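PDB 6R3Z: probable adhesion protein from Pseudomonas aeruginosa PAO1, which binds ferrous iron, and also manganese and nickel ions, probably as the periplasmic solute-binding protein of a metal-uptake system. Local coordinates for residues Val220-Phe229 / Val243-Tyr253. Numbering follows the deposited sequence.
Sequences VKVIFSEIDF and VKLYSLSHISY. With NI (nickel (II) ion), chain B.
Strands 220-226 and 244-248 pair in parallel with a pronounced twist, the axes of the two short strand segments at 38°, in a register that sets Ile223 beside Leu245 and Ser225 beside Ser247. The ladder steps from Ile223 N to Lys244 O, then through Ile223 O to Tyr246 N, Tyr246 O to Ser225 N and Ser225 O to Leu248 N, and ends with Ile227 N on Leu248 O. On one face, Leu248 CD1 meets Phe224 CB at 3.6 Å, while Tyr246 CB lies obliquely against CD1 and CE1 of the Phe224 ring. Across the other face, the hydroxyl of Ser247 donates to that of Ser225 (OG to OG 2.7 Å), and Leu245 CD1 rests on Ser225 OG and Ile223 CG2. Helix 234-241 connects the strands in a beta-alpha-beta crossover and packs on the face bearing Ile223, Ser225 and Leu245; strand 244-248 is the outermost strand of the parallel sheet in this metal-binding protein of solute-binding protein 9 type.

Beyond the strands, a water bridges the two segments: it donates to Glu226 OE1 and Leu248 O and accepts from the backbone N of Asp228 and His250. Asp228 turns its carboxylate onto the loop 249-253, with CG beside its own backbone N (chi1 -73°). Its OD2 takes both Ser252 OG, at 2.7 Å, and Ser252 N, at 2.8 Å, from the same face of the carboxylate plane, plus a weak bond from His250 N; this probably helps to hold the loop. Ile251 N donates to Ser249 OG in an ST turn, and Ser249 OG is also hydrogen-bonded to Glu264 OE1. Glu226 OE1 comes within 3.5 Å of His250 CB, while OE2 of Glu226 is hydrogen-bonded to Tyr180 OH. Next to Ser249, His250 binds nickel through NE2 at 2.2 Å, together with His41, His66, His111, His177 and His199. Farther out, the edge of Tyr253 meets the face of Phe229, planes 62° apart.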
loop_
_atom_site.group_PDB
_atom_site.type_symbol
_atom_site.label_atom_id
_atom_site.label_comp_id
_atom_site.label_asym_id
_atom_site.label_seq_id
_atom_site.Cartn_x
_atom_site.Cartn_y
_atom_site.Cartn_z
ATOM N N VAL A 220 4.736 23.025 -9.528
ATOM C CA VAL A 220 4.394 21.981 -8.551
ATOM C C VAL A 220 4.803 22.530 -7.179
ATOM O O VAL A 220 5.876 23.117 -7.049
ATOM C CB VAL A 220 5.048 20.617 -8.903
ATOM C CG1 VAL A 220 4.924 19.598 -7.758
ATOM C CG2 VAL A 220 4.464 20.052 -10.190
ATOM N N LYS A 221 3.916 22.403 -6.195
ATOM C CA LYS A 221 4.118 22.972 -4.862
ATOM C C LYS A 221 4.839 22.042 -3.898
ATOM O O LYS A 221 5.666 22.494 -3.092
ATOM C CB LYS A 221 2.781 23.461 -4.267
ATOM C CG LYS A 221 2.056 24.534 -5.102
ATOM C CD LYS A 221 2.812 25.869 -5.204
ATOM C CE LYS A 221 2.147 26.836 -6.152
ATOM N NZ LYS A 221 2.941 28.094 -6.299
ATOM N N VAL A 222 4.470 20.754 -3.919
ATOM C CA VAL A 222 5.030 19.783 -2.980
ATOM C C VAL A 222 5.444 18.501 -3.684
ATOM O O VAL A 222 4.874 18.151 -4.720
ATOM C CB VAL A 222 4.073 19.479 -1.781
ATOM C CG1 VAL A 222 3.622 20.756 -1.064
ATOM C CG2 VAL A 222 2.867 18.644 -2.204
ATOM N N ILE A 223 6.414 17.791 -3.087
ATOM C CA ILE A 223 6.838 16.476 -3.536
ATOM C C ILE A 223 6.819 15.525 -2.321
ATOM O O ILE A 223 7.332 15.882 -1.248
ATOM C CB ILE A 223 8.171 16.447 -4.345
ATOM C CG1 ILE A 223 8.434 15.033 -4.950
ATOM C CG2 ILE A 223 9.364 16.955 -3.503
ATOM C CD1 ILE A 223 9.315 15.019 -6.226
ATOM N N PHE A 224 6.201 14.347 -2.491
ATOM C CA PHE A 224 6.172 13.303 -1.475
ATOM C C PHE A 224 7.166 12.223 -1.858
ATOM O O PHE A 224 6.984 11.548 -2.883
ATOM C CB PHE A 224 4.767 12.716 -1.270
ATOM C CG PHE A 224 3.743 13.702 -0.766
ATOM C CD1 PHE A 224 3.735 14.106 0.569
ATOM C CD2 PHE A 224 2.791 14.241 -1.623
ATOM C CE1 PHE A 224 2.796 15.034 1.034
ATOM C CE2 PHE A 224 1.861 15.182 -1.163
ATOM C CZ PHE A 224 1.847 15.550 0.173
ATOM N N SER A 225 8.244 12.097 -1.065
ATOM C CA SER A 225 9.282 11.088 -1.280
ATOM C C SER A 225 9.035 9.818 -0.432
ATOM O O SER A 225 8.086 9.760 0.351
ATOM C CB SER A 225 10.679 11.671 -1.044
ATOM O OG SER A 225 10.876 12.003 0.321
ATOM N N GLU A 226 9.891 8.803 -0.604
ATOM C CA GLU A 226 9.765 7.531 0.108
ATOM C C GLU A 226 10.575 7.456 1.386
ATOM O O GLU A 226 11.793 7.639 1.357
ATOM C CB GLU A 226 10.219 6.361 -0.812
ATOM C CG GLU A 226 9.299 6.103 -2.001
ATOM C CD GLU A 226 7.917 5.707 -1.539
ATOM O OE1 GLU A 226 7.742 4.555 -1.076
ATOM O OE2 GLU A 226 7.028 6.587 -1.562
ATOM N N ILE A 227 9.916 7.078 2.492
ATOM C CA ILE A 227 10.619 6.814 3.742
ATOM C C ILE A 227 11.268 5.398 3.667
ATOM O O ILE A 227 12.394 5.213 4.133
ATOM C CB ILE A 227 9.657 6.894 4.968
ATOM C CG1 ILE A 227 9.014 8.293 5.111
ATOM C CG2 ILE A 227 10.387 6.492 6.259
ATOM C CD1 ILE A 227 7.769 8.361 6.086
ATOM N N ASP A 228 10.517 4.402 3.117
ATOM C CA ASP A 228 10.876 2.983 3.144
ATOM C C ASP A 228 12.179 2.621 2.460
ATOM O O ASP A 228 13.105 2.174 3.134
ATOM C CB ASP A 228 9.723 2.126 2.610
ATOM C CG ASP A 228 8.565 2.028 3.591
ATOM O OD1 ASP A 228 8.699 2.554 4.739
ATOM O OD2 ASP A 228 7.516 1.456 3.213
ATOM N N PHE A 229 12.259 2.766 1.157
ATOM C CA PHE A 229 13.511 2.429 0.449
ATOM C C PHE A 229 13.856 3.684 -0.353
ATOM O O PHE A 229 13.449 3.838 -1.506
ATOM C CB PHE A 229 13.328 1.154 -0.403
ATOM C CG PHE A 229 13.123 -0.080 0.446
ATOM C CD1 PHE A 229 14.210 -0.794 0.945
ATOM C CD2 PHE A 229 11.838 -0.508 0.789
ATOM C CE1 PHE A 229 14.015 -1.926 1.750
ATOM C CE2 PHE A 229 11.644 -1.636 1.595
ATOM C CZ PHE A 229 12.733 -2.343 2.067
ATOM N N VAL A 243 10.832 22.902 -4.813
ATOM C CA VAL A 243 9.596 22.252 -4.375
ATOM C C VAL A 243 9.767 21.732 -2.935
ATOM O O VAL A 243 10.777 21.089 -2.641
ATOM C CB VAL A 243 9.195 21.151 -5.407
ATOM C CG1 VAL A 243 8.045 20.302 -4.925
ATOM C CG2 VAL A 243 8.851 21.767 -6.760
ATOM N N LYS A 244 8.805 22.056 -2.037
ATOM C CA LYS A 244 8.803 21.613 -0.642
ATOM C C LYS A 244 8.704 20.082 -0.565
ATOM O O LYS A 244 7.872 19.477 -1.239
ATOM C CB LYS A 244 7.651 22.254 0.163
ATOM C CG LYS A 244 7.842 23.733 0.476
ATOM C CD LYS A 244 6.725 24.246 1.389
ATOM C CE LYS A 244 6.864 25.721 1.703
ATOM N NZ LYS A 244 5.735 26.216 2.538
ATOM N N LEU A 245 9.557 19.473 0.253
ATOM C CA LEU A 245 9.634 18.030 0.390
ATOM C C LEU A 245 8.981 17.488 1.673
ATOM O O LEU A 245 9.238 17.983 2.775
ATOM C CB LEU A 245 11.116 17.594 0.314
ATOM C CG LEU A 245 11.430 16.114 0.568
ATOM C CD1 LEU A 245 11.017 15.268 -0.601
ATOM C CD2 LEU A 245 12.912 15.922 0.890
ATOM N N TYR A 246 8.161 16.443 1.502
ATOM C CA TYR A 246 7.526 15.670 2.564
ATOM C C TYR A 246 7.783 14.199 2.210
ATOM O O TYR A 246 8.129 13.903 1.061
ATOM C CB TYR A 246 6.018 15.964 2.663
ATOM C CG TYR A 246 5.707 17.420 2.935
ATOM C CD1 TYR A 246 5.565 18.328 1.890
ATOM C CD2 TYR A 246 5.526 17.889 4.237
ATOM C CE1 TYR A 246 5.274 19.669 2.127
ATOM C CE2 TYR A 246 5.235 19.237 4.485
ATOM C CZ TYR A 246 5.127 20.124 3.423
ATOM O OH TYR A 246 4.831 21.454 3.592
ATOM N N SER A 247 7.692 13.303 3.190
ATOM C CA SER A 247 7.935 11.894 2.945
ATOM C C SER A 247 6.781 11.051 3.480
ATOM O O SER A 247 6.169 11.383 4.513
ATOM C CB SER A 247 9.267 11.463 3.549
ATOM O OG SER A 247 10.346 12.167 2.955
ATOM N N LEU A 248 6.474 9.988 2.733
ATOM C CA LEU A 248 5.400 9.047 3.010
ATOM C C LEU A 248 5.902 7.616 3.066
ATOM O O LEU A 248 6.960 7.289 2.506
ATOM C CB LEU A 248 4.280 9.181 1.959
ATOM C CG LEU A 248 3.584 10.548 1.812
ATOM C CD1 LEU A 248 2.619 10.520 0.645
ATOM C CD2 LEU A 248 2.833 10.967 3.115
ATOM N N SER A 249 5.114 6.762 3.722
ATOM C CA SER A 249 5.406 5.357 3.869
ATOM C C SER A 249 4.584 4.510 2.895
ATOM O O SER A 249 3.360 4.620 2.850
ATOM C CB SER A 249 5.148 4.896 5.301
ATOM O OG SER A 249 5.395 3.503 5.415
ATOM N N HIS A 250 5.266 3.598 2.191
ATOM C CA HIS A 250 4.640 2.609 1.300
ATOM C C HIS A 250 4.158 1.416 2.211
ATOM O O HIS A 250 3.579 0.450 1.704
ATOM C CB HIS A 250 5.732 2.097 0.336
ATOM C CG HIS A 250 5.267 1.324 -0.869
ATOM N ND1 HIS A 250 4.693 0.056 -0.755
ATOM C CD2 HIS A 250 5.482 1.581 -2.188
ATOM C CE1 HIS A 250 4.533 -0.378 -2.004
ATOM N NE2 HIS A 250 4.975 0.510 -2.893
ATOM N N ILE A 251 4.455 1.473 3.540
ATOM C CA ILE A 251 4.117 0.423 4.542
ATOM C C ILE A 251 4.758 -0.909 4.039
ATOM O O ILE A 251 4.078 -1.910 3.769
ATOM C CB ILE A 251 2.590 0.350 4.839
ATOM C CG1 ILE A 251 1.996 1.807 4.999
ATOM C CG2 ILE A 251 2.333 -0.550 6.092
ATOM C CD1 ILE A 251 0.470 1.929 5.234
ATOM N N SER A 252 6.089 -0.861 3.804
ATOM C CA SER A 252 6.807 -1.994 3.224
ATOM C C SER A 252 8.133 -2.282 3.915
ATOM O O SER A 252 8.848 -3.171 3.460
ATOM C CB SER A 252 7.082 -1.696 1.752
ATOM O OG SER A 252 8.064 -0.672 1.644
ATOM N N TYR A 253 8.471 -1.545 4.988
ATOM C CA TYR A 253 9.765 -1.700 5.671
ATOM C C TYR A 253 9.663 -2.316 7.064
ATOM O O TYR A 253 8.838 -1.882 7.846
ATOM C CB TYR A 253 10.426 -0.308 5.787
ATOM C CG TYR A 253 11.862 -0.354 6.252
ATOM C CD1 TYR A 253 12.898 -0.569 5.350
ATOM C CD2 TYR A 253 12.188 -0.201 7.598
ATOM C CE1 TYR A 253 14.227 -0.637 5.772
ATOM C CE2 TYR A 253 13.511 -0.273 8.036
ATOM C CZ TYR A 253 14.527 -0.494 7.119
ATOM O OH TYR A 253 15.843 -0.535 7.521
HETATM NI NI NI B . 5.123 0.113 -5.056
HETATM O O HOH W 1 7.944 4.719 1.714
HETATM O O HOH W 2 7.189 0.836 6.485
#